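Local coordinates for oxidoreductase, NAD-binding/iron-sulfur cluster-binding protein (Nitratireductor pacificus pht-3B, PDB 6ZXU) that removes halogen atoms reductively from organic substrates as a catabolic dehalogenase, using cobalamin and two [4Fe-4S] clusters, at residues 599-603 against 604-608; 628-631 against 632-635; 287-290 against 291-294; 166-169 against 170-174. All blocks are in the same frame, centred on the assembly; numbering follows the deposited sequence.

Interaction 1: 599-603 against 604-608; sequences REDTV and EGRRL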
loop_
_atom_site.group_PDB
_atom_site.type_symbol
_atom_site.label_atom_id
_atom_site.label_comp_id
_atom_site.label_asym_id
_atom_site.label_seq_id
_atom_site.Cartn_x
_atom_site.Cartn_y
_atom_site.Cartn_z
ATOM N N ARG A 599 14.063 4.134 4.307
ATOM C CA ARG A 599 15.342 3.720 3.747
ATOM C C ARG A 599 15.212 2.571 2.811
ATOM O O ARG A 599 14.245 1.827 2.866
ATOM C CB ARG A 599 16.249 3.142 4.827
ATOM C CG ARG A 599 16.524 4.064 5.923
ATOM C CD ARG A 599 17.683 3.548 6.730
ATOM N NE ARG A 599 18.172 4.644 7.548
ATOM C CZ ARG A 599 17.783 4.810 8.796
ATOM N NH1 ARG A 599 16.938 3.965 9.330
ATOM N NH2 ARG A 599 18.270 5.844 9.499
ATOM N N GLU A 600 16.268 2.387 1.984
ATOM C CA GLU A 600 16.332 1.264 1.090
ATOM C C GLU A 600 16.468 -0.064 1.870
ATOM O O GLU A 600 17.080 -0.120 2.935
ATOM C CB GLU A 600 17.498 1.439 0.054
ATOM C CG GLU A 600 17.255 0.576 -1.201
ATOM C CD GLU A 600 18.406 0.596 -2.232
ATOM O OE1 GLU A 600 19.245 1.506 -2.190
ATOM O OE2 GLU A 600 18.464 -0.323 -3.081
ATOM N N ASP A 601 15.958 -1.144 1.288
ATOM C CA ASP A 601 16.031 -2.526 1.896
ATOM C C ASP A 601 17.378 -3.250 1.552
ATOM O O ASP A 601 17.400 -4.253 0.829
ATOM C CB ASP A 601 14.781 -3.320 1.439
ATOM C CG ASP A 601 14.624 -4.708 2.106
ATOM O OD1 ASP A 601 15.004 -4.880 3.325
ATOM O OD2 ASP A 601 14.137 -5.624 1.364
ATOM N N THR A 602 18.475 -2.645 2.001
ATOM C CA THR A 602 19.828 -3.151 1.800
ATOM C C THR A 602 20.487 -3.442 3.150
ATOM O O THR A 602 19.934 -3.183 4.191
ATOM C CB THR A 602 20.741 -2.162 1.082
ATOM O OG1 THR A 602 20.851 -0.969 1.863
ATOM C CG2 THR A 602 20.183 -1.839 -0.261
ATOM N N VAL A 603 21.624 -4.095 3.109
ATOM C CA VAL A 603 22.390 -4.385 4.294
ATOM C C VAL A 603 22.699 -3.115 5.070
ATOM O O VAL A 603 22.434 -3.067 6.280
ATOM C CB VAL A 603 23.680 -5.180 3.941
ATOM C CG1 VAL A 603 24.561 -5.353 5.157
ATOM C CG2 VAL A 603 23.312 -6.566 3.459
ATOM N N GLU A 604 23.161 -2.070 4.426
ATOM C CA GLU A 604 23.484 -0.876 5.221
ATOM C C GLU A 604 22.243 -0.169 5.753
ATOM O O GLU A 604 22.301 0.440 6.816
ATOM C CB GLU A 604 24.364 0.157 4.485
ATOM C CG GLU A 604 23.558 1.218 3.816
ATOM C CD GLU A 604 24.281 2.548 3.404
ATOM O OE1 GLU A 604 25.490 2.817 3.693
ATOM O OE2 GLU A 604 23.546 3.342 2.758
ATOM N N GLY A 605 21.150 -0.163 4.965
ATOM C CA GLY A 605 19.943 0.431 5.392
ATOM C C GLY A 605 19.369 -0.275 6.602
ATOM O O GLY A 605 18.993 0.381 7.581
ATOM N N ARG A 606 19.376 -1.607 6.597
ATOM C CA ARG A 606 18.942 -2.329 7.730
ATOM C C ARG A 606 19.810 -2.075 8.942
ATOM O O ARG A 606 19.336 -1.989 10.058
ATOM C CB ARG A 606 18.841 -3.793 7.380
ATOM C CG ARG A 606 18.284 -4.637 8.531
ATOM C CD ARG A 606 16.754 -4.316 8.777
ATOM N NE ARG A 606 16.011 -4.775 7.580
ATOM C CZ ARG A 606 15.615 -6.026 7.388
ATOM N NH1 ARG A 606 15.908 -6.992 8.264
ATOM N NH2 ARG A 606 15.001 -6.302 6.279
ATOM N N ARG A 607 21.116 -1.951 8.736
ATOM C CA ARG A 607 22.041 -1.671 9.798
ATOM C C ARG A 607 21.815 -0.284 10.435
ATOM O O ARG A 607 21.909 -0.155 11.669
ATOM C CB ARG A 607 23.493 -1.838 9.304
ATOM C CG ARG A 607 24.567 -1.613 10.376
ATOM C CD ARG A 607 24.309 -2.379 11.693
ATOM N NE ARG A 607 24.137 -3.819 11.451
ATOM C CZ ARG A 607 25.138 -4.714 11.477
ATOM N NH1 ARG A 607 26.376 -4.329 11.764
ATOM N NH2 ARG A 607 24.899 -5.992 11.243
ATOM N N LEU A 608 21.548 0.719 9.651
ATOM C CA LEU A 608 21.252 2.021 10.204
ATOM C C LEU A 608 20.019 2.011 11.068
ATOM O O LEU A 608 19.986 2.652 12.143
ATOM C CB LEU A 608 21.136 3.053 9.164
ATOM C CG LEU A 608 22.463 3.499 8.518
ATOM C CD1 LEU A 608 22.162 4.252 7.266
ATOM C CD2 LEU A 608 23.215 4.399 9.455
HETATM O O HOH W 1 21.839 1.506 0.951
#
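Arg599 crosses Leu608 at about a right angle and sets one face of its guanidinium, toward the rim, over the leucine CB, with Arg599 NE 3.7 Å from Leu608 CB. The chain is extended from CG to NE, which carries the flat group past Gly605, where a side-chain carbon would run into Glu600 O, so glycine suits the place; Arg599 CD lies 3.5 Å from Gly605 O. Replacing this arginine with an alanine would probably bare the side of Leu608 and open a gap beside Gly605. Glu600 turns elsewhere, its carboxylate held by Ser32, Asn33 and Arg29. Asp601 centres an inverse gamma turn and forms a salt bridge to Arg606, OD1 to NH2 at 3.3 Å, with carboxylate and guanidinium planes only 10° apart. Arg606 has its stronger partner in Gln25. Thr602 is the N-cap: chi1 of 61° puts OG1 between its own backbone N and carbonyl carbon, where it accepts from Gly605 N at 3.2 Å, and a water joins OG1 to Glu604 OE2. Thr602 O accepts from Arg606 N at 2.9 Å, and Val603 O from Arg607 N at 3.0 Å. A small hydroxyl residue suits the cap, since it satisfies an N-H that has no earlier helical carbonyl to use. Glu604 probably favours this positive helix end, while Asp601 spends its charge on Arg606.

Interaction 2: 628-631 against 632-635; sequences ALQN and GKRN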
loop_
_atom_site.group_PDB
_atom_site.type_symbol
_atom_site.label_atom_id
_atom_site.label_comp_id
_atom_site.label_asym_id
_atom_site.label_seq_id
_atom_site.Cartn_x
_atom_site.Cartn_y
_atom_site.Cartn_z
ATOM N N ALA A 628 23.377 15.459 6.027
ATOM C CA ALA A 628 24.718 15.679 5.431
ATOM C C ALA A 628 24.877 14.832 4.188
ATOM O O ALA A 628 25.382 15.333 3.177
ATOM C CB ALA A 628 25.800 15.394 6.395
ATOM N N LEU A 629 24.382 13.600 4.201
ATOM C CA LEU A 629 24.384 12.765 3.016
ATOM C C LEU A 629 23.236 13.033 2.041
ATOM O O LEU A 629 23.067 12.312 1.055
ATOM C CB LEU A 629 24.408 11.290 3.414
ATOM C CG LEU A 629 25.583 10.957 4.355
ATOM C CD1 LEU A 629 25.547 9.507 4.778
ATOM C CD2 LEU A 629 26.943 11.267 3.796
ATOM N N GLN A 630 22.465 14.085 2.294
ATOM C CA GLN A 630 21.336 14.459 1.426
ATOM C C GLN A 630 20.267 13.378 1.141
ATOM O O GLN A 630 19.765 13.270 0.029
ATOM C CB GLN A 630 21.875 14.986 0.108
ATOM C CG GLN A 630 22.725 16.230 0.359
ATOM C CD GLN A 630 23.197 16.749 -0.941
ATOM O OE1 GLN A 630 22.729 17.797 -1.360
ATOM N NE2 GLN A 630 24.047 15.963 -1.655
ATOM N N ASN A 631 19.946 12.575 2.170
ATOM C CA ASN A 631 18.862 11.634 2.065
ATOM C C ASN A 631 17.614 12.459 1.941
ATOM O O ASN A 631 17.446 13.481 2.584
ATOM C CB ASN A 631 18.842 10.699 3.256
ATOM C CG ASN A 631 20.016 9.745 3.250
ATOM O OD1 ASN A 631 20.506 9.394 2.227
ATOM N ND2 ASN A 631 20.471 9.350 4.387
ATOM N N GLY A 632 16.767 12.048 1.021
ATOM C CA GLY A 632 15.585 12.818 0.681
ATOM C C GLY A 632 15.701 13.625 -0.602
ATOM O O GLY A 632 14.712 14.123 -1.095
ATOM N N LYS A 633 16.897 13.813 -1.121
ATOM C CA LYS A 633 17.075 14.382 -2.459
ATOM C C LYS A 633 16.304 13.526 -3.484
ATOM O O LYS A 633 16.167 12.323 -3.309
ATOM C CB LYS A 633 18.567 14.481 -2.775
ATOM C CG LYS A 633 18.875 15.146 -4.116
ATOM C CD LYS A 633 20.359 15.372 -4.499
ATOM C CE LYS A 633 20.992 16.476 -3.665
ATOM N NZ LYS A 633 20.396 17.843 -3.819
ATOM N N ARG A 634 15.729 14.149 -4.516
ATOM C CA ARG A 634 15.033 13.441 -5.545
ATOM C C ARG A 634 16.035 12.684 -6.452
ATOM O O ARG A 634 16.984 13.244 -6.941
ATOM C CB ARG A 634 14.112 14.338 -6.342
ATOM C CG ARG A 634 12.997 14.941 -5.504
ATOM C CD ARG A 634 12.171 16.036 -6.209
ATOM N NE ARG A 634 13.061 17.131 -6.583
ATOM C CZ ARG A 634 13.482 17.380 -7.819
ATOM N NH1 ARG A 634 12.968 16.753 -8.858
ATOM N NH2 ARG A 634 14.369 18.348 -7.995
ATOM N N ASN A 635 15.799 11.403 -6.637
ATOM C CA ASN A 635 16.603 10.560 -7.487
ATOM C C ASN A 635 15.961 10.493 -8.886
ATOM O O ASN A 635 15.026 9.783 -9.119
ATOM C CB ASN A 635 16.728 9.174 -6.865
ATOM C CG ASN A 635 17.586 8.224 -7.691
ATOM O OD1 ASN A 635 17.956 8.520 -8.845
ATOM N ND2 ASN A 635 17.874 7.056 -7.143
#
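Gln630 and Lys633 are the first and last residues of a type II beta turn, with Asn631 and Gly632 at its corners. It follows directly on a Schellman motif, in which Gln630, with positive phi, is the C-prime residue closing helix 619-628. The compact part is backbone. Lys633 N donates to Gln630 O at 3.1 Å with an N-H...O angle of 162°, approaching from above the carbonyl plane. Gly632 takes the third position of the turn with phi 102°, where a side chain would be jammed against the preceding carbonyl O, so glycine fits for steric reasons. Asn631, at the second position, directs its ND2 back to Asp626 on the helix, while its carbonyl O accepts from Lys544, a residue lining an iron-sulfur cluster pocket. A sodium ion lies about 4 Å from the Asn631 side chain.

On the exposed side the two long side chains run next to each other and point the same way; long polar residues suit a place at the surface. Gln630 is extended beyond CG. Lys633 starts out straight and then bends at chi3 and chi4, which folds its end back over the glutamine amide: Lys633 CE sits 3.2 Å from Gln630 OE1, and NZ is 3.4 Å from that same oxygen.

Interaction 3: 287-290 against 291-294; sequences RYPM and ETIR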
loop_
_atom_site.group_PDB
_atom_site.type_symbol
_atom_site.label_atom_id
_atom_site.label_comp_id
_atom_site.label_asym_id
_atom_site.label_seq_id
_atom_site.Cartn_x
_atom_site.Cartn_y
_atom_site.Cartn_z
ATOM N N ARG A 287 7.984 -11.277 6.404
ATOM C CA ARG A 287 9.294 -11.137 5.848
ATOM C C ARG A 287 10.228 -10.358 6.732
ATOM O O ARG A 287 11.422 -10.617 6.774
ATOM C CB ARG A 287 9.206 -10.522 4.461
ATOM C CG ARG A 287 10.517 -10.572 3.761
ATOM C CD ARG A 287 10.418 -10.369 2.221
ATOM N NE ARG A 287 9.933 -9.019 1.934
ATOM C CZ ARG A 287 10.627 -7.875 2.157
ATOM N NH1 ARG A 287 11.922 -7.830 2.652
ATOM N NH2 ARG A 287 10.001 -6.741 1.855
ATOM N N TYR A 288 9.693 -9.442 7.487
ATOM C CA TYR A 288 10.577 -8.624 8.293
ATOM C C TYR A 288 10.630 -9.229 9.701
ATOM O O TYR A 288 9.617 -9.728 10.203
ATOM C CB TYR A 288 10.080 -7.188 8.353
ATOM C CG TYR A 288 10.183 -6.433 7.029
ATOM C CD1 TYR A 288 11.338 -5.826 6.657
ATOM C CD2 TYR A 288 9.086 -6.372 6.147
ATOM C CE1 TYR A 288 11.435 -5.168 5.425
ATOM C CE2 TYR A 288 9.170 -5.728 4.941
ATOM C CZ TYR A 288 10.348 -5.109 4.592
ATOM O OH TYR A 288 10.432 -4.412 3.391
ATOM N N PRO A 289 11.784 -9.151 10.354
ATOM C CA PRO A 289 11.966 -9.762 11.657
ATOM C C PRO A 289 11.362 -9.016 12.873
ATOM O O PRO A 289 12.058 -8.611 13.804
ATOM C CB PRO A 289 13.490 -9.850 11.757
ATOM C CG PRO A 289 13.982 -8.680 11.017
ATOM C CD PRO A 289 13.024 -8.492 9.895
ATOM N N MET A 290 10.052 -8.894 12.858
ATOM C CA MET A 290 9.328 -8.245 13.921
ATOM C C MET A 290 9.471 -8.964 15.254
ATOM O O MET A 290 9.274 -8.378 16.282
ATOM C CB MET A 290 7.840 -8.150 13.556
ATOM C CG MET A 290 7.480 -7.073 12.526
ATOM S SD MET A 290 7.897 -5.340 13.011
ATOM C CE MET A 290 6.669 -4.978 14.241
ATOM N N GLU A 291 9.815 -10.257 15.240
ATOM C CA GLU A 291 10.053 -10.996 16.486
ATOM C C GLU A 291 11.259 -10.529 17.247
ATOM O O GLU A 291 11.433 -10.928 18.352
ATOM C CB GLU A 291 10.182 -12.484 16.189
ATOM C CG GLU A 291 11.449 -12.911 15.470
ATOM C CD GLU A 291 11.414 -12.784 13.956
ATOM O OE1 GLU A 291 10.390 -12.303 13.351
ATOM O OE2 GLU A 291 12.468 -13.124 13.373
ATOM N N THR A 292 12.095 -9.673 16.665
ATOM C CA THR A 292 13.279 -9.139 17.336
ATOM C C THR A 292 13.047 -7.806 17.992
ATOM O O THR A 292 13.976 -7.266 18.570
ATOM C CB THR A 292 14.481 -8.952 16.349
ATOM O OG1 THR A 292 14.225 -7.912 15.376
ATOM C CG2 THR A 292 14.772 -10.275 15.627
ATOM N N ILE A 293 11.842 -7.226 17.843
ATOM C CA ILE A 293 11.568 -5.930 18.425
ATOM C C ILE A 293 11.036 -6.161 19.841
ATOM O O ILE A 293 10.203 -7.052 20.016
ATOM C CB ILE A 293 10.557 -5.168 17.525
ATOM C CG1 ILE A 293 11.098 -5.028 16.096
ATOM C CG2 ILE A 293 10.172 -3.802 18.092
ATOM C CD1 ILE A 293 12.337 -4.175 15.959
ATOM N N ARG A 294 11.452 -5.344 20.799
ATOM C CA ARG A 294 10.887 -5.404 22.126
ATOM C C ARG A 294 9.384 -5.158 22.148
ATOM O O ARG A 294 8.864 -4.206 21.554
ATOM C CB ARG A 294 11.524 -4.430 23.102
ATOM C CG ARG A 294 12.896 -4.934 23.494
ATOM C CD ARG A 294 13.506 -4.264 24.701
ATOM N NE ARG A 294 12.474 -3.618 25.511
ATOM C CZ ARG A 294 12.514 -2.335 25.890
ATOM N NH1 ARG A 294 11.522 -1.830 26.625
ATOM N NH2 ARG A 294 13.545 -1.549 25.556
HETATM O O HOH W 2 8.618 -8.747 18.883
#
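Thr292 folds back on Pro289, and its side chain can be followed atom by atom. CB stands 3.5 Å from Pro289 O. From there OG1, set by a chi1 of 67° between its own backbone N and carbonyl carbon, donates to Pro289 O at 2.8 Å, meeting it nearly along the C=O axis. The other branch, CG2, passes beside the proline, 4.1 Å from Pro289 CB. Thr292 N also donates to Pro289 O at 3.1 Å, from above the carbonyl plane, so one oxygen is gripped twice by one residue; threonine suits the place because its hydroxyl sits close enough to the backbone to add that second bond.

Glu291 also bends back to the proline, its CG held between backbone N and carbonyl carbon. Its carboxylate lies with OE1 3.4 Å from Pro289 CA, while its charge is met by Arg281 in a salt bridge. Ile293 N donates to Met290 O at 3.2 Å, and a water links Met290 O to Ile293 O. The apolar side chains of Met290 and Ile293 both touch Ile531 on strand 531-532, and Ile293 also meets Ile613 of helix 603-614. Pro289 itself centres an inverse gamma turn, and the successive i to i+3 bonds that follow are those of a short 3-10 turn, here leading toward strand 294-295.

Interaction 4: 166-169 against 170-174; sequences GTNA and ARTDM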
loop_
_atom_site.group_PDB
_atom_site.type_symbol
_atom_site.label_atom_id
_atom_site.label_comp_id
_atom_site.label_asym_id
_atom_site.label_seq_id
_atom_site.Cartn_x
_atom_site.Cartn_y
_atom_site.Cartn_z
ATOM N N GLY A 166 -4.263 -25.416 -2.649
ATOM C CA GLY A 166 -5.034 -25.493 -3.844
ATOM C C GLY A 166 -5.645 -24.192 -4.354
ATOM O O GLY A 166 -6.356 -24.214 -5.345
ATOM N N THR A 167 -5.383 -23.052 -3.709
ATOM C CA THR A 167 -5.998 -21.793 -4.113
ATOM C C THR A 167 -5.025 -20.833 -4.849
ATOM O O THR A 167 -5.406 -19.745 -5.186
ATOM C CB THR A 167 -6.533 -21.020 -2.893
ATOM O OG1 THR A 167 -5.419 -20.586 -2.090
ATOM C CG2 THR A 167 -7.472 -21.893 -2.067
ATOM N N ASN A 168 -3.864 -21.292 -5.185
ATOM C CA ASN A 168 -2.833 -20.369 -5.633
ATOM C C ASN A 168 -3.069 -19.814 -7.007
ATOM O O ASN A 168 -2.913 -18.622 -7.252
ATOM C CB ASN A 168 -1.476 -21.045 -5.524
ATOM C CG ASN A 168 -0.418 -20.124 -4.968
ATOM O OD1 ASN A 168 -0.439 -18.905 -5.191
ATOM N ND2 ASN A 168 0.474 -20.671 -4.228
ATOM N N ALA A 169 -3.557 -20.629 -7.906
ATOM C CA ALA A 169 -3.844 -20.147 -9.257
ATOM C C ALA A 169 -4.970 -19.179 -9.284
ATOM O O ALA A 169 -4.925 -18.180 -9.978
ATOM C CB ALA A 169 -4.157 -21.320 -10.167
ATOM N N ALA A 170 -5.983 -19.418 -8.477
ATOM C CA ALA A 170 -7.110 -18.444 -8.334
ATOM C C ALA A 170 -6.729 -17.156 -7.583
ATOM O O ALA A 170 -7.070 -16.074 -7.985
ATOM C CB ALA A 170 -8.281 -19.112 -7.630
ATOM N N ARG A 171 -5.964 -17.298 -6.508
ATOM C CA ARG A 171 -5.362 -16.163 -5.811
ATOM C C ARG A 171 -4.494 -15.322 -6.771
ATOM O O ARG A 171 -4.614 -14.115 -6.847
ATOM C CB ARG A 171 -4.544 -16.691 -4.633
ATOM C CG ARG A 171 -3.685 -15.692 -3.845
ATOM C CD ARG A 171 -2.295 -15.742 -4.416
ATOM N NE ARG A 171 -1.246 -15.053 -3.698
ATOM C CZ ARG A 171 -0.162 -14.603 -4.292
ATOM N NH1 ARG A 171 0.059 -14.830 -5.576
ATOM N NH2 ARG A 171 0.766 -14.003 -3.587
ATOM N N THR A 172 -3.618 -15.979 -7.486
ATOM C CA THR A 172 -2.745 -15.273 -8.400
ATOM C C THR A 172 -3.512 -14.749 -9.634
ATOM O O THR A 172 -3.242 -13.638 -10.092
ATOM C CB THR A 172 -1.591 -16.170 -8.754
ATOM O OG1 THR A 172 -1.000 -16.706 -7.549
ATOM C CG2 THR A 172 -0.567 -15.403 -9.550
ATOM N N ASP A 173 -4.475 -15.493 -10.140
ATOM C CA ASP A 173 -5.388 -14.906 -11.153
ATOM C C ASP A 173 -6.064 -13.631 -10.697
ATOM O O ASP A 173 -6.211 -12.671 -11.469
ATOM C CB ASP A 173 -6.446 -15.923 -11.633
ATOM C CG ASP A 173 -5.917 -16.902 -12.667
ATOM O OD1 ASP A 173 -4.797 -16.701 -13.248
ATOM O OD2 ASP A 173 -6.601 -17.914 -12.895
ATOM N N MET A 174 -6.572 -13.630 -9.473
ATOM C CA MET A 174 -7.187 -12.392 -8.922
ATOM C C MET A 174 -6.254 -11.182 -9.011
ATOM O O MET A 174 -6.641 -10.077 -9.426
ATOM C CB MET A 174 -7.609 -12.635 -7.438
ATOM C CG MET A 174 -8.232 -11.431 -6.791
ATOM S SD MET A 174 -8.392 -11.642 -4.966
ATOM C CE MET A 174 -6.633 -11.836 -4.479
HETATM O O HOH W 3 -6.507 -22.165 -7.494
#
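Thr172 meets Asn168 O twice: its N and its OG1 each lie 2.7 Å from that oxygen, and they come from opposite faces of the carbonyl plane. The hydroxyl reaches back because chi1 of -50° sets OG1 beside the residue's own backbone N, facing the preceding turn. Thr172 OG1 in turn accepts from Arg171 NH1 at 2.9 Å, so it relays between a carbonyl and a guanidinium. A valine here would probably leave Arg171 NH1 without this acceptor and reduce Asn168 O to its backbone partner. Arg171 lies alongside Asn168, pointing the same way, with the guanidinium and amide planes 78° apart; Arg171 CD is 3.7 Å from Asn168 OD1.

All this belongs to the first turns of helix 168-190, where Arg171 N bonds to Thr167 O at 2.8 Å and Asp173 N to Ala169 O at 2.7 Å. A water bridges Gly166 O and Ala170 N. Thr167 holds the N-cap position, but its hydroxyl is turned to Ile164 and Tyr389, and Asp64 instead accepts from the N-H groups of Asn168 and Ala169. Farther out, Arg171 bonds to Gln149 O and Tyr389 O and makes a cation-pi contact with Tyr389, Asn168 ND2 is held by Gly151, and Asp173 pairs with Arg233.

From the N terminus the order is interaction 4, 3, 1, 2; each joins adjacent segments, so each closes just a local turn and none nests or crosses. Interaction 4 starts helix 168-190, with nearest atoms about 12 Å from interaction 3, which turns the loop after helix 274-278 toward strand 294-295. Interaction 1 starts helix 603-614, and here two contacts meet: Arg606 packs on Tyr288 and Pro289, and Asp601 makes a long, weak ion pair with Arg287, tying this helix start to the earlier loop. Interaction 2 follows the end of helix 619-628, nearest atoms about 6 Å from interaction 1; both lie close to the bound sodium ion.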